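Local coordinates for glucokinase (PDB 6EDI), which probably phosphorylates D-glucose with ATP to give glucose 6-phosphate, as glucokinases of the actin-like ATPase superfamily do, at residues Ser248-Ala253 with Glu285-Tyr290; Leu238-Cys243 with Val271-Glu276; Thr18-Leu23 with Tyr71-Val76. All coordinates share one frame; numbering follows the deposited sequence.

Interaction 1. Residues Ser248-Ala253 with Glu285-Tyr290; sequences SKYVQA and EFNYAY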
loop_
_atom_site.group_PDB
_atom_site.type_symbol
_atom_site.label_atom_id
_atom_site.label_comp_id
_atom_site.label_asym_id
_atom_site.label_seq_id
_atom_site.Cartn_x
_atom_site.Cartn_y
_atom_site.Cartn_z
ATOM N N SER A 248 -18.340 7.567 -19.674
ATOM C CA SER A 248 -19.088 6.383 -19.240
ATOM C C SER A 248 -19.460 5.453 -20.403
ATOM O O SER A 248 -19.475 4.232 -20.248
ATOM C CB SER A 248 -20.338 6.794 -18.445
ATOM O OG SER A 248 -21.054 5.665 -17.995
ATOM N N LYS A 249 -19.766 6.025 -21.565
ATOM C CA LYS A 249 -20.067 5.215 -22.736
ATOM C C LYS A 249 -18.865 4.324 -23.061
ATOM O O LYS A 249 -19.031 3.156 -23.410
ATOM C CB LYS A 249 -20.423 6.091 -23.943
ATOM C CG LYS A 249 -21.739 6.877 -23.811
ATOM C CD LYS A 249 -22.912 5.991 -23.383
ATOM C CE LYS A 249 -24.266 6.656 -23.666
ATOM N NZ LYS A 249 -24.636 6.634 -25.116
ATOM N N TYR A 250 -17.663 4.879 -22.920
ATOM C CA TYR A 250 -16.436 4.115 -23.149
ATOM C C TYR A 250 -16.251 2.989 -22.142
ATOM O O TYR A 250 -15.938 1.857 -22.531
ATOM C CB TYR A 250 -15.190 5.001 -23.161
ATOM C CG TYR A 250 -13.917 4.167 -23.231
ATOM C CD1 TYR A 250 -13.529 3.543 -24.419
ATOM C CD2 TYR A 250 -13.140 3.965 -22.104
ATOM C CE1 TYR A 250 -12.371 2.759 -24.484
ATOM C CE2 TYR A 250 -11.978 3.186 -22.159
ATOM C CZ TYR A 250 -11.603 2.593 -23.345
ATOM O OH TYR A 250 -10.460 1.823 -23.372
ATOM N N VAL A 251 -16.432 3.290 -20.854
ATOM C CA VAL A 251 -16.281 2.259 -19.842
ATOM C C VAL A 251 -17.295 1.162 -20.104
ATOM O O VAL A 251 -16.992 -0.033 -20.001
ATOM C CB VAL A 251 -16.444 2.812 -18.403
ATOM C CG1 VAL A 251 -16.267 1.687 -17.399
ATOM C CG2 VAL A 251 -15.439 3.950 -18.128
ATOM N N GLN A 252 -18.509 1.579 -20.456
ATOM C CA GLN A 252 -19.566 0.634 -20.797
ATOM C C GLN A 252 -19.146 -0.294 -21.936
ATOM O O GLN A 252 -19.320 -1.523 -21.869
ATOM C CB GLN A 252 -20.837 1.380 -21.215
ATOM C CG GLN A 252 -21.996 0.436 -21.546
ATOM C CD GLN A 252 -22.370 -0.455 -20.372
ATOM O OE1 GLN A 252 -23.145 -0.060 -19.491
ATOM N NE2 GLN A 252 -21.817 -1.656 -20.345
ATOM N N ALA A 253 -18.607 0.298 -22.993
ATOM C CA ALA A 253 -18.217 -0.497 -24.158
ATOM C C ALA A 253 -17.068 -1.426 -23.795
ATOM O O ALA A 253 -17.017 -2.571 -24.252
ATOM C CB ALA A 253 -17.848 0.400 -25.330
ATOM N N GLU A 285 -5.675 -1.828 -28.557
ATOM C CA GLU A 285 -6.329 -2.426 -29.721
ATOM C C GLU A 285 -7.836 -2.159 -29.723
ATOM O O GLU A 285 -8.425 -1.904 -30.779
ATOM C CB GLU A 285 -6.027 -3.922 -29.789
ATOM C CG GLU A 285 -4.525 -4.188 -29.960
ATOM C CD GLU A 285 -4.151 -5.651 -29.995
ATOM O OE1 GLU A 285 -5.056 -6.505 -29.899
ATOM O OE2 GLU A 285 -2.938 -5.939 -30.113
ATOM N N PHE A 286 -8.452 -2.199 -28.541
ATOM C CA PHE A 286 -9.863 -1.863 -28.427
ATOM C C PHE A 286 -10.091 -0.387 -28.718
ATOM O O PHE A 286 -11.070 -0.006 -29.376
ATOM C CB PHE A 286 -10.398 -2.195 -27.034
ATOM C CG PHE A 286 -11.814 -1.760 -26.825
ATOM C CD1 PHE A 286 -12.864 -2.554 -27.269
ATOM C CD2 PHE A 286 -12.098 -0.550 -26.205
ATOM C CE1 PHE A 286 -14.184 -2.154 -27.095
ATOM C CE2 PHE A 286 -13.410 -0.139 -26.017
ATOM C CZ PHE A 286 -14.460 -0.945 -26.467
ATOM N N ASN A 287 -9.199 0.448 -28.198
ATOM C CA ASN A 287 -9.305 1.881 -28.410
ATOM C C ASN A 287 -9.303 2.255 -29.882
ATOM O O ASN A 287 -10.041 3.147 -30.319
ATOM C CB ASN A 287 -8.200 2.607 -27.662
ATOM C CG ASN A 287 -8.520 2.761 -26.187
ATOM O OD1 ASN A 287 -9.524 2.220 -25.710
ATOM N ND2 ASN A 287 -7.672 3.490 -25.460
ATOM N N TYR A 288 -8.488 1.547 -30.649
ATOM C CA TYR A 288 -8.387 1.809 -32.078
ATOM C C TYR A 288 -9.714 1.554 -32.782
ATOM O O TYR A 288 -10.216 2.415 -33.501
ATOM C CB TYR A 288 -7.284 0.964 -32.710
ATOM C CG TYR A 288 -7.035 1.330 -34.156
ATOM C CD1 TYR A 288 -6.499 2.568 -34.494
ATOM C CD2 TYR A 288 -7.343 0.446 -35.180
ATOM C CE1 TYR A 288 -6.268 2.912 -35.819
ATOM C CE2 TYR A 288 -7.115 0.779 -36.505
ATOM C CZ TYR A 288 -6.579 2.012 -36.819
ATOM O OH TYR A 288 -6.356 2.338 -38.145
ATOM N N ALA A 289 -10.272 0.370 -32.570
ATOM C CA ALA A 289 -11.593 0.053 -33.094
ATOM C C ALA A 289 -12.594 1.107 -32.642
ATOM O O ALA A 289 -13.284 1.711 -33.466
ATOM C CB ALA A 289 -12.022 -1.328 -32.654
ATOM N N TYR A 290 -12.638 1.356 -31.334
ATOM C CA TYR A 290 -13.586 2.300 -30.754
ATOM C C TYR A 290 -13.515 3.678 -31.417
ATOM O O TYR A 290 -14.537 4.338 -31.584
ATOM C CB TYR A 290 -13.379 2.398 -29.232
ATOM C CG TYR A 290 -14.440 3.197 -28.485
ATOM C CD1 TYR A 290 -15.639 2.609 -28.094
ATOM C CD2 TYR A 290 -14.225 4.528 -28.144
ATOM C CE1 TYR A 290 -16.601 3.333 -27.400
ATOM C CE2 TYR A 290 -15.176 5.254 -27.452
ATOM C CZ TYR A 290 -16.360 4.650 -27.088
ATOM O OH TYR A 290 -17.308 5.367 -26.400
HETATM O O HOH W 1 -8.442 3.697 -22.766
#

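Interaction 2. Residues Leu238-Cys243 with Val271-Glu276; sequences LSMSWC and VAPIWE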
loop_
_atom_site.group_PDB
_atom_site.type_symbol
_atom_site.label_atom_id
_atom_site.label_comp_id
_atom_site.label_asym_id
_atom_site.label_seq_id
_atom_site.Cartn_x
_atom_site.Cartn_y
_atom_site.Cartn_z
ATOM N N LEU A 238 -7.733 -2.773 -10.023
ATOM C CA LEU A 238 -8.764 -1.933 -9.434
ATOM C C LEU A 238 -9.804 -1.606 -10.518
ATOM O O LEU A 238 -9.448 -1.338 -11.673
ATOM C CB LEU A 238 -8.117 -0.675 -8.839
ATOM C CG LEU A 238 -8.798 0.672 -8.629
ATOM C CD1 LEU A 238 -9.791 0.658 -7.485
ATOM C CD2 LEU A 238 -7.709 1.736 -8.377
ATOM N N SER A 239 -11.080 -1.662 -10.155
ATOM C CA SER A 239 -12.154 -1.264 -11.069
ATOM C C SER A 239 -11.992 0.169 -11.564
ATOM O O SER A 239 -11.561 1.040 -10.812
ATOM C CB SER A 239 -13.510 -1.392 -10.386
ATOM O OG SER A 239 -13.689 -2.678 -9.860
ATOM N N MET A 240 -12.342 0.424 -12.827
ATOM C CA MET A 240 -12.377 1.802 -13.316
ATOM C C MET A 240 -13.345 2.657 -12.494
ATOM O O MET A 240 -14.343 2.159 -11.977
ATOM C CB MET A 240 -12.743 1.864 -14.803
ATOM C CG MET A 240 -11.661 1.307 -15.701
ATOM S SD MET A 240 -12.035 1.506 -17.447
ATOM C CE MET A 240 -11.732 3.262 -17.654
ATOM N N SER A 241 -13.023 3.941 -12.375
ATOM C CA SER A 241 -13.792 4.881 -11.582
ATOM C C SER A 241 -15.120 5.199 -12.253
ATOM O O SER A 241 -15.252 5.127 -13.474
ATOM C CB SER A 241 -12.999 6.172 -11.383
ATOM O OG SER A 241 -11.848 5.948 -10.590
ATOM N N TRP A 242 -16.115 5.545 -11.449
ATOM C CA TRP A 242 -17.386 5.955 -12.003
ATOM C C TRP A 242 -17.226 7.231 -12.835
ATOM O O TRP A 242 -16.350 8.058 -12.575
ATOM C CB TRP A 242 -18.418 6.144 -10.876
ATOM C CG TRP A 242 -19.777 6.446 -11.388
ATOM C CD1 TRP A 242 -20.777 5.556 -11.675
ATOM C CD2 TRP A 242 -20.290 7.741 -11.678
ATOM N NE1 TRP A 242 -21.889 6.237 -12.135
ATOM C CE2 TRP A 242 -21.611 7.581 -12.141
ATOM C CE3 TRP A 242 -19.756 9.033 -11.589
ATOM C CZ2 TRP A 242 -22.402 8.661 -12.510
ATOM C CZ3 TRP A 242 -20.542 10.101 -11.958
ATOM C CH2 TRP A 242 -21.850 9.910 -12.419
ATOM N N CYS A 243 -18.066 7.370 -13.857
ATOM C CA CYS A 243 -18.096 8.589 -14.660
ATOM C C CYS A 243 -19.405 8.619 -15.435
ATOM O O CYS A 243 -20.183 7.664 -15.378
ATOM C CB CYS A 243 -16.904 8.656 -15.613
ATOM S SG CYS A 243 -16.650 7.152 -16.591
ATOM N N VAL A 271 -20.699 -4.979 -15.001
ATOM C CA VAL A 271 -19.538 -5.058 -14.113
ATOM C C VAL A 271 -18.412 -4.154 -14.625
ATOM O O VAL A 271 -17.996 -4.301 -15.769
ATOM C CB VAL A 271 -18.984 -6.495 -14.068
ATOM C CG1 VAL A 271 -17.922 -6.626 -12.981
ATOM C CG2 VAL A 271 -20.101 -7.517 -13.851
ATOM N N ALA A 272 -17.902 -3.251 -13.779
ATOM C CA ALA A 272 -16.796 -2.357 -14.161
ATOM C C ALA A 272 -15.595 -3.151 -14.669
ATOM O O ALA A 272 -15.285 -4.216 -14.131
ATOM C CB ALA A 272 -16.387 -1.481 -13.002
ATOM N N PRO A 273 -14.933 -2.658 -15.726
ATOM C CA PRO A 273 -13.721 -3.366 -16.152
ATOM C C PRO A 273 -12.579 -2.843 -15.310
ATOM O O PRO A 273 -12.746 -1.783 -14.710
ATOM C CB PRO A 273 -13.559 -2.941 -17.612
ATOM C CG PRO A 273 -14.190 -1.575 -17.690
ATOM C CD PRO A 273 -15.257 -1.514 -16.598
ATOM N N ILE A 274 -11.460 -3.550 -15.244
ATOM C CA ILE A 274 -10.348 -3.079 -14.427
ATOM C C ILE A 274 -9.543 -2.025 -15.186
ATOM O O ILE A 274 -9.567 -1.992 -16.422
ATOM C CB ILE A 274 -9.480 -4.235 -13.935
ATOM C CG1 ILE A 274 -8.800 -4.969 -15.106
ATOM C CG2 ILE A 274 -10.328 -5.232 -13.186
ATOM C CD1 ILE A 274 -7.947 -6.158 -14.648
ATOM N N TRP A 275 -8.856 -1.150 -14.456
ATOM C CA TRP A 275 -8.072 -0.080 -15.079
ATOM C C TRP A 275 -7.084 -0.615 -16.105
ATOM O O TRP A 275 -6.820 0.026 -17.120
ATOM C CB TRP A 275 -7.293 0.706 -14.025
ATOM C CG TRP A 275 -8.078 1.775 -13.351
ATOM C CD1 TRP A 275 -8.544 1.758 -12.072
ATOM C CD2 TRP A 275 -8.483 3.040 -13.911
ATOM N NE1 TRP A 275 -9.215 2.923 -11.799
ATOM C CE2 TRP A 275 -9.190 3.732 -12.906
ATOM C CE3 TRP A 275 -8.314 3.652 -15.158
ATOM C CZ2 TRP A 275 -9.734 5.013 -13.110
ATOM C CZ3 TRP A 275 -8.846 4.924 -15.362
ATOM C CH2 TRP A 275 -9.558 5.588 -14.342
ATOM N N GLU A 276 -6.521 -1.782 -15.811
ATOM C CA GLU A 276 -5.556 -2.423 -16.709
ATOM C C GLU A 276 -6.119 -2.583 -18.115
ATOM O O GLU A 276 -5.411 -2.401 -19.109
ATOM C CB GLU A 276 -5.166 -3.797 -16.150
ATOM C CG GLU A 276 -4.545 -4.758 -17.168
ATOM C CD GLU A 276 -4.102 -6.056 -16.526
ATOM O OE1 GLU A 276 -4.871 -7.035 -16.570
ATOM O OE2 GLU A 276 -2.984 -6.092 -15.972
HETATM O O HOH W 2 -15.293 -4.467 -11.158
HETATM O O HOH W 3 -11.048 3.523 -9.437
#

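Interaction 3. Residues Thr18-Leu23 with Tyr71-Val76; sequences TKEIAL and YVRFKV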
loop_
_atom_site.group_PDB
_atom_site.type_symbol
_atom_site.label_atom_id
_atom_site.label_comp_id
_atom_site.label_asym_id
_atom_site.label_seq_id
_atom_site.Cartn_x
_atom_site.Cartn_y
_atom_site.Cartn_z
ATOM N N THR A 18 25.960 -3.827 -17.869
ATOM C CA THR A 18 25.433 -5.172 -17.776
ATOM C C THR A 18 26.086 -6.062 -18.834
ATOM O O THR A 18 26.053 -5.752 -20.027
ATOM C CB THR A 18 23.918 -5.147 -17.964
ATOM O OG1 THR A 18 23.316 -4.506 -16.832
ATOM C CG2 THR A 18 23.378 -6.536 -18.079
ATOM N N LYS A 19 26.698 -7.156 -18.390
ATOM C CA LYS A 19 27.311 -8.111 -19.304
ATOM C C LYS A 19 26.669 -9.484 -19.133
ATOM O O LYS A 19 26.631 -10.037 -18.033
ATOM C CB LYS A 19 28.811 -8.224 -19.041
ATOM C CG LYS A 19 29.724 -7.781 -20.175
ATOM C CD LYS A 19 30.081 -6.295 -20.097
ATOM C CE LYS A 19 31.084 -5.908 -21.193
ATOM N NZ LYS A 19 31.557 -4.499 -21.051
ATOM N N GLU A 20 26.172 -10.045 -20.224
ATOM C CA GLU A 20 25.722 -11.426 -20.192
ATOM C C GLU A 20 26.918 -12.278 -20.591
ATOM O O GLU A 20 27.609 -11.947 -21.545
ATOM C CB GLU A 20 24.569 -11.631 -21.168
ATOM C CG GLU A 20 24.124 -13.076 -21.286
ATOM C CD GLU A 20 23.041 -13.262 -22.319
ATOM O OE1 GLU A 20 22.273 -12.306 -22.564
ATOM O OE2 GLU A 20 22.973 -14.371 -22.883
ATOM N N ILE A 21 27.178 -13.347 -19.842
ATOM C CA ILE A 21 28.312 -14.220 -20.114
ATOM C C ILE A 21 27.894 -15.679 -20.106
ATOM O O ILE A 21 26.903 -16.056 -19.471
ATOM C CB ILE A 21 29.432 -14.052 -19.067
ATOM C CG1 ILE A 21 28.874 -14.264 -17.660
ATOM C CG2 ILE A 21 30.092 -12.683 -19.187
ATOM C CD1 ILE A 21 29.936 -14.546 -16.636
ATOM N N ALA A 22 28.658 -16.509 -20.804
ATOM C CA ALA A 22 28.457 -17.946 -20.721
ATOM C C ALA A 22 28.804 -18.406 -19.318
ATOM O O ALA A 22 29.709 -17.853 -18.700
ATOM C CB ALA A 22 29.335 -18.659 -21.737
ATOM N N LEU A 23 28.120 -19.432 -18.817
ATOM C CA LEU A 23 28.438 -19.955 -17.483
ATOM C C LEU A 23 29.917 -20.313 -17.324
ATOM O O LEU A 23 30.517 -20.085 -16.263
ATOM C CB LEU A 23 27.566 -21.158 -17.130
ATOM C CG LEU A 23 28.013 -22.009 -15.939
ATOM C CD1 LEU A 23 28.015 -21.208 -14.642
ATOM C CD2 LEU A 23 27.103 -23.207 -15.789
ATOM N N TYR A 71 25.533 -11.642 -15.610
ATOM C CA TYR A 71 24.607 -12.755 -15.463
ATOM C C TYR A 71 24.811 -13.801 -16.538
ATOM O O TYR A 71 25.289 -13.498 -17.630
ATOM C CB TYR A 71 23.145 -12.274 -15.462
ATOM C CG TYR A 71 22.703 -11.651 -16.763
ATOM C CD1 TYR A 71 22.239 -12.433 -17.820
ATOM C CD2 TYR A 71 22.754 -10.278 -16.944
ATOM C CE1 TYR A 71 21.847 -11.862 -19.011
ATOM C CE2 TYR A 71 22.354 -9.706 -18.140
ATOM C CZ TYR A 71 21.904 -10.500 -19.159
ATOM O OH TYR A 71 21.508 -9.908 -20.335
ATOM N N VAL A 72 24.443 -15.032 -16.200
ATOM C CA VAL A 72 24.404 -16.140 -17.141
ATOM C C VAL A 72 22.945 -16.378 -17.486
ATOM O O VAL A 72 22.090 -16.404 -16.598
ATOM C CB VAL A 72 24.974 -17.411 -16.493
ATOM C CG1 VAL A 72 24.838 -18.604 -17.429
ATOM C CG2 VAL A 72 26.419 -17.193 -16.107
ATOM N N ARG A 73 22.635 -16.521 -18.767
ATOM C CA ARG A 73 21.264 -16.849 -19.129
ATOM C C ARG A 73 21.123 -18.359 -19.181
ATOM O O ARG A 73 21.768 -19.022 -19.992
ATOM C CB ARG A 73 20.869 -16.222 -20.465
ATOM C CG ARG A 73 19.444 -16.549 -20.892
ATOM C CD ARG A 73 19.132 -15.969 -22.260
ATOM N NE ARG A 73 19.428 -14.536 -22.340
ATOM C CZ ARG A 73 18.576 -13.577 -21.990
ATOM N NH1 ARG A 73 17.377 -13.896 -21.520
ATOM N NH2 ARG A 73 18.924 -12.299 -22.094
ATOM N N PHE A 74 20.300 -18.901 -18.291
ATOM C CA PHE A 74 20.003 -20.325 -18.300
ATOM C C PHE A 74 18.683 -20.503 -19.021
ATOM O O PHE A 74 17.892 -19.564 -19.110
ATOM C CB PHE A 74 19.916 -20.870 -16.870
ATOM C CG PHE A 74 21.237 -20.933 -16.162
ATOM C CD1 PHE A 74 22.032 -22.069 -16.244
ATOM C CD2 PHE A 74 21.686 -19.860 -15.398
ATOM C CE1 PHE A 74 23.263 -22.133 -15.585
ATOM C CE2 PHE A 74 22.909 -19.919 -14.735
ATOM C CZ PHE A 74 23.696 -21.058 -14.829
ATOM N N LYS A 75 18.448 -21.698 -19.551
ATOM C CA LYS A 75 17.210 -21.967 -20.260
ATOM C C LYS A 75 16.355 -22.930 -19.465
ATOM O O LYS A 75 16.812 -24.013 -19.097
ATOM C CB LYS A 75 17.487 -22.519 -21.666
ATOM C CG LYS A 75 17.937 -21.459 -22.666
ATOM C CD LYS A 75 19.418 -21.107 -22.493
ATOM C CE LYS A 75 19.732 -19.701 -23.001
ATOM N NZ LYS A 75 21.203 -19.411 -23.011
ATOM N N VAL A 76 15.118 -22.523 -19.190
ATOM C CA VAL A 76 14.144 -23.380 -18.522
ATOM C C VAL A 76 13.614 -24.410 -19.524
ATOM O O VAL A 76 12.591 -24.199 -20.184
ATOM C CB VAL A 76 12.977 -22.564 -17.935
ATOM C CG1 VAL A 76 12.220 -23.396 -16.909
ATOM C CG2 VAL A 76 13.499 -21.271 -17.304
#

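Interaction 1. Residues Ser248-Ala253 with Glu285-Tyr290
An aromatic cluster of Tyr250, Phe286 and Tyr290 fills the space between helices 245-259 and 281-292, whose segments here keep their axes 11.9 Å apart and run at 121° to each other. That wide spacing suits large side chains. Tyr250 and Tyr290 form a T-shaped pair: the edge of Tyr250 enters through CD1, which lies 3.8 Å above the plane of the Tyr290 ring and over its centre. Both rings reach across because CG is anti to the backbone N in each (chi1 173° in Tyr250). Phe286 meets Tyr250 obliquely, its CE2 3.4 Å from Tyr250 CE1, while Ala253, with no more than a methyl, fits where its CB touches both Phe286 CZ and Tyr290 CE1. At its far end Tyr250 OH donates a short hydrogen bond of 2.5 Å to a lone pair of Asn287 OD1, in the carbonyl plane. A water ties the phenol to Asn287 ND2 as well, and this amide nitrogen also bonds Ala322 O, so the amide's rotation is well defined. Arg325 of helix 317-341 touches Tyr250, Asn287 and Tyr290, and Tyr257, farther along helix 245-259, adds its ring to Phe286.

Interaction 2. Residues Leu238-Cys243 with Val271-Glu276
Met240 N donates to Pro273 O and Trp275 N to Leu238 O, two nearly straight backbone hydrogen bonds of 2.9 Å each that join the segments in a single beta bridge, Ser239 opposite Ile274. The bridge ties the loop before helix 245-259 to the loop after it, a short beta-like link between two loops, the second passing into a 3-10 turn at Trp275. Proline fits at 273 because the bridge uses its carbonyl and asks for no N-H there. Two waters extend the polar link: one donates to Ser239 OG and Ala272 O, while the other donates to Ser241 OG and accepts from Trp275 NE1, giving the buried indole N-H a partner. The serine hydroxyls have further ties, Ser241 to Glu336 and Ser239 to Glu336 of the second subunit, so this polar layer reaches the dimer interface.

The indole of Trp275 is the main packing surface. Met240 CA lies over its five-membered ring in a CH-pi contact, 3.8 Å from the centroid and 17° off the normal, and the methionine chain continues above the same ring system, its SD a more distant Met-aromatic partner at 5.3 Å from the six-membered ring centroid. The flexible, unbranched methionine can bend at chi3 (74°) to follow this surface, bringing CE to Trp275 CZ3. Leu238 runs alongside the tryptophan in the same direction, with CG at the ring edge 3.6 Å from CD1. Helix 317-341 supplies Asn329 and Leu333 against the indole, and Val251 and Leu254 of helix 245-259 pack on Met240 and Pro273. On the side of the proline, Met240 SD rests 3.8 Å from Pro273 CG.

Interaction 3. Residues Thr18-Leu23 with Tyr71-Val76
Glu20 lies across one face of the Tyr71 ring: its CA sits 4.0 Å above the plane over the ring centre, and its CB and CG follow within touching distance of CE1. The tyrosine can slide beneath its neighbour because CG stands between the backbone N and the carbonyl carbon (chi1 65°), which turns the ring back toward the partner strand. Thr18 comes to the same ring at its edge, the methyl CG2 in plane and 3.3 Å from CE2. A threonine suits this place, offering a compact methyl to the aromatic rim. The extended Glu20 chain then carries its carboxylate on to Arg73, where OE1 approaches the edge of the guanidinium and accepts a weak hydrogen bond of 3.4 Å from NH2 within a salt bridge; the two planes are 64° apart.

Beneath these side chains the backbones form a parallel beta pair, strand 16-20 being the outermost of a six-stranded mixed sheet and strand 67-75 its neighbour. Tyr71 serves as the bridging residue opposite Glu20, its N donating to Lys19 O at 3.1 Å and its O accepting from Ile21 N at 2.9 Å. Arg53 of the next strand, 51-58, makes a cation-pi contact with Tyr71.

Val72 turns to apolar company instead. Its CG1 packs against Leu23 CB and also lies over one face of the Phe74 ring, offset toward the rim, while CG2 meets Ile21 CG1 with the two side chains crossing at about a right angle. Leu23 reaches farther along strand 67-75, where its CD2 comes 4.0 Å from Phe74 CE1. Helix 84-98 covers this side, Phe87 stacking on Phe74 and Glu90 touching both Leu23 and Phe74.

Interactions 1 and 2 are neighbours, their centres 13 Å apart, and are both built round helix 245-259: it supplies one side of interaction 1, and the loops flanking it make interaction 2. Val251 joins them, packing on Met240 and Pro273, and both contacts touch the second subunit. Interaction 3 lies on the opposite side of the chain's centre, 40 to 42 Å away between centres, at the edge of a six-stranded mixed sheet. Chemistry follows place. The helix pair is partly buried and mainly aromatic; the loop pair is buried and relies on backbone bonds, waters and an indole; the strand pair combines parallel pairing with an exposed glutamate's salt bridge, its hydrogen bond weak and long, and apolar packing under a helix.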